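Local coordinates for cytoplasmic protein (Cryptococcus neoformans var. grubii serotype A, PDB 7LPO) that probably hydrolyses steryl beta-glucosides, as a sterylglucosidase of glycoside hydrolase family 5, at residues Ser296-Pro299 and Ile300-Met303; Asp403-Ala406 and Leu407-Ala411; Glu744-Gln748 and Thr749-Trp753. One frame throughout, in Å; residues are numbered along the deposited sequence.

Interaction 1 of 3, residues Ser296-Pro299 and Ile300-Met303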
loop_
_atom_site.group_PDB
_atom_site.type_symbol
_atom_site.label_atom_id
_atom_site.label_comp_id
_atom_site.label_asym_id
_atom_site.label_seq_id
_atom_site.Cartn_x
_atom_site.Cartn_y
_atom_site.Cartn_z
ATOM N N SER A 296 -2.476 -19.843 15.361
ATOM C CA SER A 296 -3.657 -19.213 14.774
ATOM C C SER A 296 -4.896 -19.578 15.577
ATOM O O SER A 296 -5.608 -20.538 15.253
ATOM C CB SER A 296 -3.819 -19.621 13.311
ATOM O OG SER A 296 -2.602 -19.444 12.599
ATOM N N PRO A 297 -5.195 -18.831 16.630
ATOM C CA PRO A 297 -6.440 -19.093 17.364
ATOM C C PRO A 297 -7.654 -18.751 16.511
ATOM O O PRO A 297 -7.640 -17.798 15.728
ATOM C CB PRO A 297 -6.344 -18.190 18.601
ATOM C CG PRO A 297 -5.228 -17.245 18.350
ATOM C CD PRO A 297 -4.341 -17.812 17.267
ATOM N N THR A 298 -8.694 -19.575 16.631
ATOM C CA THR A 298 -9.995 -19.227 16.085
ATOM C C THR A 298 -10.510 -17.983 16.803
ATOM O O THR A 298 -10.000 -17.624 17.867
ATOM C CB THR A 298 -10.963 -20.387 16.277
ATOM O OG1 THR A 298 -11.158 -20.613 17.681
ATOM C CG2 THR A 298 -10.403 -21.662 15.644
ATOM N N PRO A 299 -11.523 -17.307 16.255
ATOM C CA PRO A 299 -12.079 -16.144 16.977
ATOM C C PRO A 299 -12.463 -16.454 18.419
ATOM O O PRO A 299 -12.132 -15.672 19.321
ATOM C CB PRO A 299 -13.293 -15.748 16.119
ATOM C CG PRO A 299 -12.918 -16.189 14.732
ATOM C CD PRO A 299 -12.124 -17.473 14.917
ATOM N N ILE A 300 -13.110 -17.591 18.676
ATOM C CA ILE A 300 -13.535 -17.885 20.041
ATOM C C ILE A 300 -12.340 -18.280 20.906
ATOM O O ILE A 300 -12.264 -17.914 22.086
ATOM C CB ILE A 300 -14.632 -18.966 20.052
ATOM C CG1 ILE A 300 -15.122 -19.203 21.484
ATOM C CG2 ILE A 300 -14.114 -20.265 19.461
ATOM C CD1 ILE A 300 -15.749 -18.005 22.129
ATOM N N GLU A 301 -11.379 -19.019 20.342
ATOM C CA GLU A 301 -10.167 -19.314 21.100
ATOM C C GLU A 301 -9.445 -18.032 21.496
ATOM O O GLU A 301 -8.883 -17.944 22.591
ATOM C CB GLU A 301 -9.233 -20.220 20.301
ATOM C CG GLU A 301 -9.708 -21.662 20.198
ATOM C CD GLU A 301 -8.750 -22.545 19.394
ATOM O OE1 GLU A 301 -8.058 -22.030 18.480
ATOM O OE2 GLU A 301 -8.688 -23.764 19.680
ATOM N N GLY A 302 -9.440 -17.027 20.618
ATOM C CA GLY A 302 -8.762 -15.782 20.937
ATOM C C GLY A 302 -9.458 -15.003 22.037
ATOM O O GLY A 302 -8.801 -14.369 22.868
ATOM N N MET A 303 -10.795 -15.037 22.051
ATOM C CA MET A 303 -11.556 -14.413 23.127
ATOM C C MET A 303 -11.281 -15.095 24.464
ATOM O O MET A 303 -11.109 -14.421 25.486
ATOM C CB MET A 303 -13.048 -14.460 22.799
ATOM C CG MET A 303 -13.466 -13.565 21.631
ATOM S SD MET A 303 -15.171 -13.855 21.094
ATOM C CE MET A 303 -15.238 -12.829 19.623
HETATM O O HOH W 1 -6.653 -22.924 16.443
#

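Interaction 2 of 3, residues Asp403-Ala406 and Leu407-Ala411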
loop_
_atom_site.group_PDB
_atom_site.type_symbol
_atom_site.label_atom_id
_atom_site.label_comp_id
_atom_site.label_asym_id
_atom_site.label_seq_id
_atom_site.Cartn_x
_atom_site.Cartn_y
_atom_site.Cartn_z
ATOM N N ASP A 403 -21.653 -2.391 3.075
ATOM C CA ASP A 403 -22.440 -1.896 4.194
ATOM C C ASP A 403 -21.646 -1.048 5.176
ATOM O O ASP A 403 -22.242 -0.211 5.863
ATOM C CB ASP A 403 -23.063 -3.061 4.963
ATOM C CG ASP A 403 -23.954 -3.919 4.093
ATOM O OD1 ASP A 403 -24.479 -3.390 3.086
ATOM O OD2 ASP A 403 -24.117 -5.120 4.412
ATOM N N PHE A 404 -20.331 -1.245 5.277
ATOM C CA PHE A 404 -19.563 -0.577 6.318
ATOM C C PHE A 404 -18.370 0.183 5.757
ATOM O O PHE A 404 -18.151 1.343 6.119
ATOM C CB PHE A 404 -19.108 -1.599 7.358
ATOM C CG PHE A 404 -20.246 -2.262 8.085
ATOM C CD1 PHE A 404 -21.091 -1.518 8.883
ATOM C CD2 PHE A 404 -20.469 -3.623 7.972
ATOM C CE1 PHE A 404 -22.142 -2.112 9.560
ATOM C CE2 PHE A 404 -21.535 -4.224 8.647
ATOM C CZ PHE A 404 -22.359 -3.463 9.445
ATOM N N TRP A 405 -17.595 -0.441 4.871
ATOM C CA TRP A 405 -16.473 0.281 4.284
ATOM C C TRP A 405 -16.961 1.463 3.450
ATOM O O TRP A 405 -16.440 2.578 3.561
ATOM C CB TRP A 405 -15.606 -0.642 3.431
ATOM C CG TRP A 405 -14.485 0.132 2.828
ATOM C CD1 TRP A 405 -13.295 0.459 3.419
ATOM C CD2 TRP A 405 -14.465 0.736 1.540
ATOM N NE1 TRP A 405 -12.530 1.212 2.567
ATOM C CE2 TRP A 405 -13.230 1.405 1.408
ATOM C CE3 TRP A 405 -15.373 0.782 0.481
ATOM C CZ2 TRP A 405 -12.877 2.094 0.258
ATOM C CZ3 TRP A 405 -15.014 1.465 -0.667
ATOM C CH2 TRP A 405 -13.778 2.109 -0.768
ATOM N N ALA A 406 -17.962 1.237 2.600
ATOM C CA ALA A 406 -18.411 2.294 1.701
ATOM C C ALA A 406 -18.956 3.479 2.485
ATOM O O ALA A 406 -18.737 4.637 2.109
ATOM C CB ALA A 406 -19.464 1.749 0.737
ATOM N N LEU A 407 -19.652 3.208 3.590
ATOM C CA LEU A 407 -20.188 4.286 4.410
ATOM C C LEU A 407 -19.066 5.130 5.002
ATOM O O LEU A 407 -19.144 6.361 5.008
ATOM C CB LEU A 407 -21.068 3.704 5.513
ATOM C CG LEU A 407 -21.820 4.680 6.415
ATOM C CD1 LEU A 407 -22.606 5.704 5.630
ATOM C CD2 LEU A 407 -22.740 3.873 7.336
ATOM N N HIS A 408 -18.006 4.487 5.497
ATOM C CA HIS A 408 -16.841 5.246 5.944
ATOM C C HIS A 408 -16.260 6.069 4.799
ATOM O O HIS A 408 -15.822 7.209 4.997
ATOM C CB HIS A 408 -15.769 4.307 6.513
ATOM C CG HIS A 408 -14.402 4.919 6.551
ATOM N ND1 HIS A 408 -14.040 5.878 7.472
ATOM C CD2 HIS A 408 -13.327 4.747 5.747
ATOM C CE1 HIS A 408 -12.795 6.259 7.242
ATOM N NE2 HIS A 408 -12.337 5.579 6.208
ATOM N N TRP A 409 -16.256 5.503 3.590
ATOM C CA TRP A 409 -15.631 6.186 2.464
ATOM C C TRP A 409 -16.397 7.438 2.062
ATOM O O TRP A 409 -15.784 8.423 1.631
ATOM C CB TRP A 409 -15.508 5.252 1.265
ATOM C CG TRP A 409 -14.906 5.965 0.083
ATOM C CD1 TRP A 409 -13.577 6.107 -0.199
ATOM C CD2 TRP A 409 -15.609 6.671 -0.940
ATOM N NE1 TRP A 409 -13.413 6.841 -1.342
ATOM C CE2 TRP A 409 -14.645 7.205 -1.815
ATOM C CE3 TRP A 409 -16.962 6.905 -1.202
ATOM C CZ2 TRP A 409 -14.990 7.955 -2.932
ATOM C CZ3 TRP A 409 -17.301 7.657 -2.312
ATOM C CH2 TRP A 409 -16.322 8.168 -3.164
ATOM N N LEU A 410 -17.726 7.430 2.193
ATOM C CA LEU A 410 -18.494 8.635 1.905
ATOM C C LEU A 410 -18.078 9.770 2.827
ATOM O O LEU A 410 -17.796 10.883 2.365
ATOM C CB LEU A 410 -19.990 8.366 2.034
ATOM C CG LEU A 410 -20.552 7.274 1.120
ATOM C CD1 LEU A 410 -22.000 6.961 1.566
ATOM C CD2 LEU A 410 -20.526 7.648 -0.347
ATOM N N ALA A 411 -18.024 9.494 4.140
ATOM C CA ALA A 411 -17.605 10.495 5.120
ATOM C C ALA A 411 -16.182 10.969 4.859
ATOM O O ALA A 411 -15.899 12.174 4.888
ATOM C CB ALA A 411 -17.717 9.927 6.538
#

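Interaction 3 of 3, residues Glu744-Gln748 and Thr749-Trp753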
loop_
_atom_site.group_PDB
_atom_site.type_symbol
_atom_site.label_atom_id
_atom_site.label_comp_id
_atom_site.label_asym_id
_atom_site.label_seq_id
_atom_site.Cartn_x
_atom_site.Cartn_y
_atom_site.Cartn_z
ATOM N N GLU A 744 12.673 12.242 -32.234
ATOM C CA GLU A 744 13.949 12.813 -31.827
ATOM C C GLU A 744 14.143 12.519 -30.346
ATOM O O GLU A 744 13.184 12.517 -29.572
ATOM C CB GLU A 744 14.016 14.318 -32.114
ATOM C CG GLU A 744 13.392 15.197 -31.068
ATOM C CD GLU A 744 13.732 16.669 -31.262
ATOM O OE1 GLU A 744 13.857 17.108 -32.427
ATOM O OE2 GLU A 744 13.873 17.386 -30.243
ATOM N N ILE A 745 15.390 12.271 -29.958
ATOM C CA ILE A 745 15.730 11.916 -28.587
ATOM C C ILE A 745 16.518 13.055 -27.955
ATOM O O ILE A 745 17.330 13.709 -28.621
ATOM C CB ILE A 745 16.541 10.605 -28.521
ATOM C CG1 ILE A 745 17.805 10.716 -29.374
ATOM C CG2 ILE A 745 15.717 9.412 -29.008
ATOM C CD1 ILE A 745 18.729 9.497 -29.308
ATOM N N GLN A 746 16.291 13.275 -26.661
ATOM C CA GLN A 746 17.070 14.230 -25.879
ATOM C C GLN A 746 17.204 13.667 -24.473
ATOM O O GLN A 746 16.196 13.357 -23.835
ATOM C CB GLN A 746 16.407 15.611 -25.857
ATOM C CG GLN A 746 16.896 16.508 -24.722
ATOM C CD GLN A 746 16.378 17.936 -24.820
ATOM O OE1 GLN A 746 15.170 18.169 -24.854
ATOM N NE2 GLN A 746 17.295 18.899 -24.867
ATOM N N GLY A 747 18.428 13.533 -23.990
ATOM C CA GLY A 747 18.626 12.947 -22.672
ATOM C C GLY A 747 18.020 11.558 -22.626
ATOM O O GLY A 747 18.346 10.693 -23.439
ATOM N N GLN A 748 17.106 11.334 -21.681
ATOM C CA GLN A 748 16.372 10.080 -21.582
ATOM C C GLN A 748 14.951 10.191 -22.134
ATOM O O GLN A 748 14.081 9.393 -21.764
ATOM C CB GLN A 748 16.335 9.609 -20.129
ATOM C CG GLN A 748 17.696 9.190 -19.591
ATOM C CD GLN A 748 17.623 8.699 -18.162
ATOM O OE1 GLN A 748 17.825 7.516 -17.885
ATOM N NE2 GLN A 748 17.320 9.609 -17.244
ATOM N N THR A 749 14.705 11.148 -23.018
ATOM C CA THR A 749 13.378 11.416 -23.553
ATOM C C THR A 749 13.358 11.157 -25.050
ATOM O O THR A 749 14.247 11.616 -25.777
ATOM C CB THR A 749 12.957 12.865 -23.281
ATOM O OG1 THR A 749 13.115 13.166 -21.888
ATOM C CG2 THR A 749 11.496 13.102 -23.683
ATOM N N LEU A 750 12.344 10.423 -25.500
ATOM C CA LEU A 750 12.034 10.254 -26.911
ATOM C C LEU A 750 10.740 10.996 -27.216
ATOM O O LEU A 750 9.749 10.841 -26.495
ATOM C CB LEU A 750 11.892 8.773 -27.257
ATOM C CG LEU A 750 11.276 8.456 -28.616
ATOM C CD1 LEU A 750 12.090 9.077 -29.719
ATOM C CD2 LEU A 750 11.195 6.960 -28.786
ATOM N N ARG A 751 10.753 11.806 -28.272
ATOM C CA ARG A 751 9.594 12.588 -28.683
ATOM C C ARG A 751 9.146 12.093 -30.044
ATOM O O ARG A 751 9.970 11.936 -30.946
ATOM C CB ARG A 751 9.921 14.081 -28.732
ATOM C CG ARG A 751 10.266 14.652 -27.371
ATOM C CD ARG A 751 10.296 16.175 -27.372
ATOM N NE ARG A 751 10.458 16.693 -26.013
ATOM C CZ ARG A 751 11.635 16.943 -25.443
ATOM N NH1 ARG A 751 12.761 16.736 -26.116
ATOM N NH2 ARG A 751 11.691 17.405 -24.200
ATOM N N TRP A 752 7.844 11.855 -30.192
ATOM C CA TRP A 752 7.293 11.138 -31.337
ATOM C C TRP A 752 6.092 11.902 -31.882
ATOM O O TRP A 752 5.010 11.888 -31.281
ATOM C CB TRP A 752 6.920 9.718 -30.923
ATOM C CG TRP A 752 6.460 8.838 -32.036
ATOM C CD1 TRP A 752 6.665 9.022 -33.374
ATOM C CD2 TRP A 752 5.717 7.621 -31.910
ATOM N NE1 TRP A 752 6.093 7.997 -34.085
ATOM C CE2 TRP A 752 5.501 7.127 -33.208
ATOM C CE3 TRP A 752 5.210 6.906 -30.825
ATOM C CZ2 TRP A 752 4.810 5.949 -33.446
ATOM C CZ3 TRP A 752 4.523 5.742 -31.065
ATOM C CH2 TRP A 752 4.332 5.270 -32.362
ATOM N N TRP A 753 6.295 12.584 -33.007
ATOM C CA TRP A 753 5.231 13.288 -33.705
ATOM C C TRP A 753 4.658 12.389 -34.789
ATOM O O TRP A 753 5.405 11.691 -35.484
ATOM C CB TRP A 753 5.734 14.575 -34.365
ATOM C CG TRP A 753 6.276 15.631 -33.453
ATOM C CD1 TRP A 753 5.627 16.746 -33.021
ATOM C CD2 TRP A 753 7.591 15.694 -32.902
ATOM N NE1 TRP A 753 6.452 17.499 -32.225
ATOM C CE2 TRP A 753 7.664 16.870 -32.131
ATOM C CE3 TRP A 753 8.715 14.869 -32.983
ATOM C CZ2 TRP A 753 8.813 17.236 -31.443
ATOM C CZ3 TRP A 753 9.854 15.236 -32.301
ATOM C CH2 TRP A 753 9.897 16.405 -31.546
#

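Interaction 1 of 3, residues Ser296-Pro299 and Ile300-Met303
Glu301 OE1 is gripped by the backbone N-H of Thr298 and approached by a water. The Thr298 N to Glu301 OE1 bond is 3.1 Å long and nearly straight, with 166° at the hydrogen. The N-H meets the anti side of the carboxylate, somewhat out of its plane. The water lies 2.6 Å from Glu301 OE1 and is also near Ser296 O, so it may link the side chain to the incoming loop. Thr298 answers with its own side chain. Its OG1 accepts from the backbone Glu301 N at 3.1 Å. This pair of reciprocal bonds is a capping box, with Thr298 as the N-cap of helix 299-306. OG1 lies between the backbone N and the carbonyl carbon of Thr298 (chi1 64°), which points it at the first turn, where Glu301 N is. The Glu301 side chain runs back past this hydroxyl, and its CG comes within 3.1 Å of Thr298 OG1. Pro297 packs its CB against Glu301 CB at 3.9 Å. Ile300 CG2 lies 3.5 Å from Thr298 OG1. The regular helix bonds begin at once: Gly302 N donates to Thr298 O at 2.9 Å, and Met303 N to Pro299 O. Pro299, the first helical residue, has no N-H to satisfy. Beyond this turn, Pro297 and Glu301 lie against strand 311-319, while Ile300 and Met303 touch Trp374. Glu301 OE2 has a long, weak ion pair with Arg328. The box therefore occupies two N-H groups, one ahead of the helix and one in its first turn. The negative carboxylate at this N-terminus would probably be favoured by the helix dipole, and its bond to Thr298 N ties the entering loop to the first turn.

Interaction 2 of 3, residues Asp403-Ala406 and Leu407-Ala411
The backbone of residues 403-411 is helical, with a wider pi-type turn at 403-405, and Trp409 N bonds Trp405 O at 2.9 Å. The preceding and following bonds run from His408 N to Phe404 O at 3.2 Å and from Leu410 N to Ala406 O at 3.0 Å. One turn apart, the indoles of Trp405 and Trp409 lie side by side. Their planes are 27° apart, but the rings are slid so far that they barely overlap. The centroids of the six-membered ring of Trp405 and the five-membered ring of Trp409 are 5.3 Å apart. The closest carbons are Trp405 CH2 and Trp409 CD1, at 4.0 Å. Trp409 CB stands over one face of Trp405, a CH-pi contact 4.2 Å from the centroid of the six-membered ring. Both indoles leave the helix with CG trans to the backbone N (chi1 179° and 178°), which sends them off in similar directions. Trp405 then packs on Pro272 and Pro436, and Trp409 meets His425 edge-to-face. His408 CB rests 3.5 Å from Trp405 O, while His408 ND1 is bonded to Gln237 on helix 232-254. Helix 400-419 leads into strand 424-427, one of several parallel strands. This aromatic i to i+4 pair on a buried helix face is consistent with a helix packed round a TIM barrel.

Interaction 3 of 3, residues Glu744-Gln748 and Thr749-Trp753
A beta hairpin with a two-residue loop joins strands 742-746 and 749-753 through a type II' turn from Gln746 to Thr749. Gly747 occupies the first corner with positive phi (58°), a conformation that suits glycine. The turn is closed by Thr749 N to Gln746 O and by Gln746 N to Thr749 O, both 2.8 Å. Glu744 and Arg751 form the next hydrogen-bonded pair, and Arg751 N donates to Glu744 O at 2.8 Å. Between these pairs, Ile745 and Leu750 are a non-hydrogen-bonded pair. Their side chains touch through Ile745 CG2 and Leu750 CD1, 3.7 Å apart, and both also meet Ile736. The other face carries Glu744, Gln746, Thr749 and Arg751. Here the extended Arg751 chain reaches diagonally to Gln746. The amide and guanidinium planes are 73° apart. Glu744 OE2 has the opposite charge but stays 4.3 Å from Arg751 NH1, too far for a salt bridge. Arg751 NH2 instead pairs with Asp646. Thr749 CG2 lies over the centre of one guanidinium face. Farther along, Glu744 CG meets the edge of the Trp753 ring in its plane, at CH2 and CZ3. The hairpin lies within the family 5 C-terminal domain. The diagonal link is a single bond: Arg751 NH1 donates to Gln746 OE1 at 3.1 Å, with the donor tilted 25° from the amide carbonyl plane.

The three contacts come in series along the chain and share no residues. Interaction 1 starts helix 299-306, interaction 2 lies early in helix 400-419, and interaction 3 is a hairpin of the family 5 C-terminal domain. The centres of interactions 1 and 2 are about 28 Å apart, with nearest atoms about 15 Å apart. Interaction 3 is remote: its centre lies about 45 Å from that of interaction 2 and about 59 Å from that of interaction 1, on the opposite side of the chain's centre from interaction 1. All three are local: two lie in or at the start of helices, and the third is in the strands of the C-terminal domain. None touches another; each is a contact within its own element.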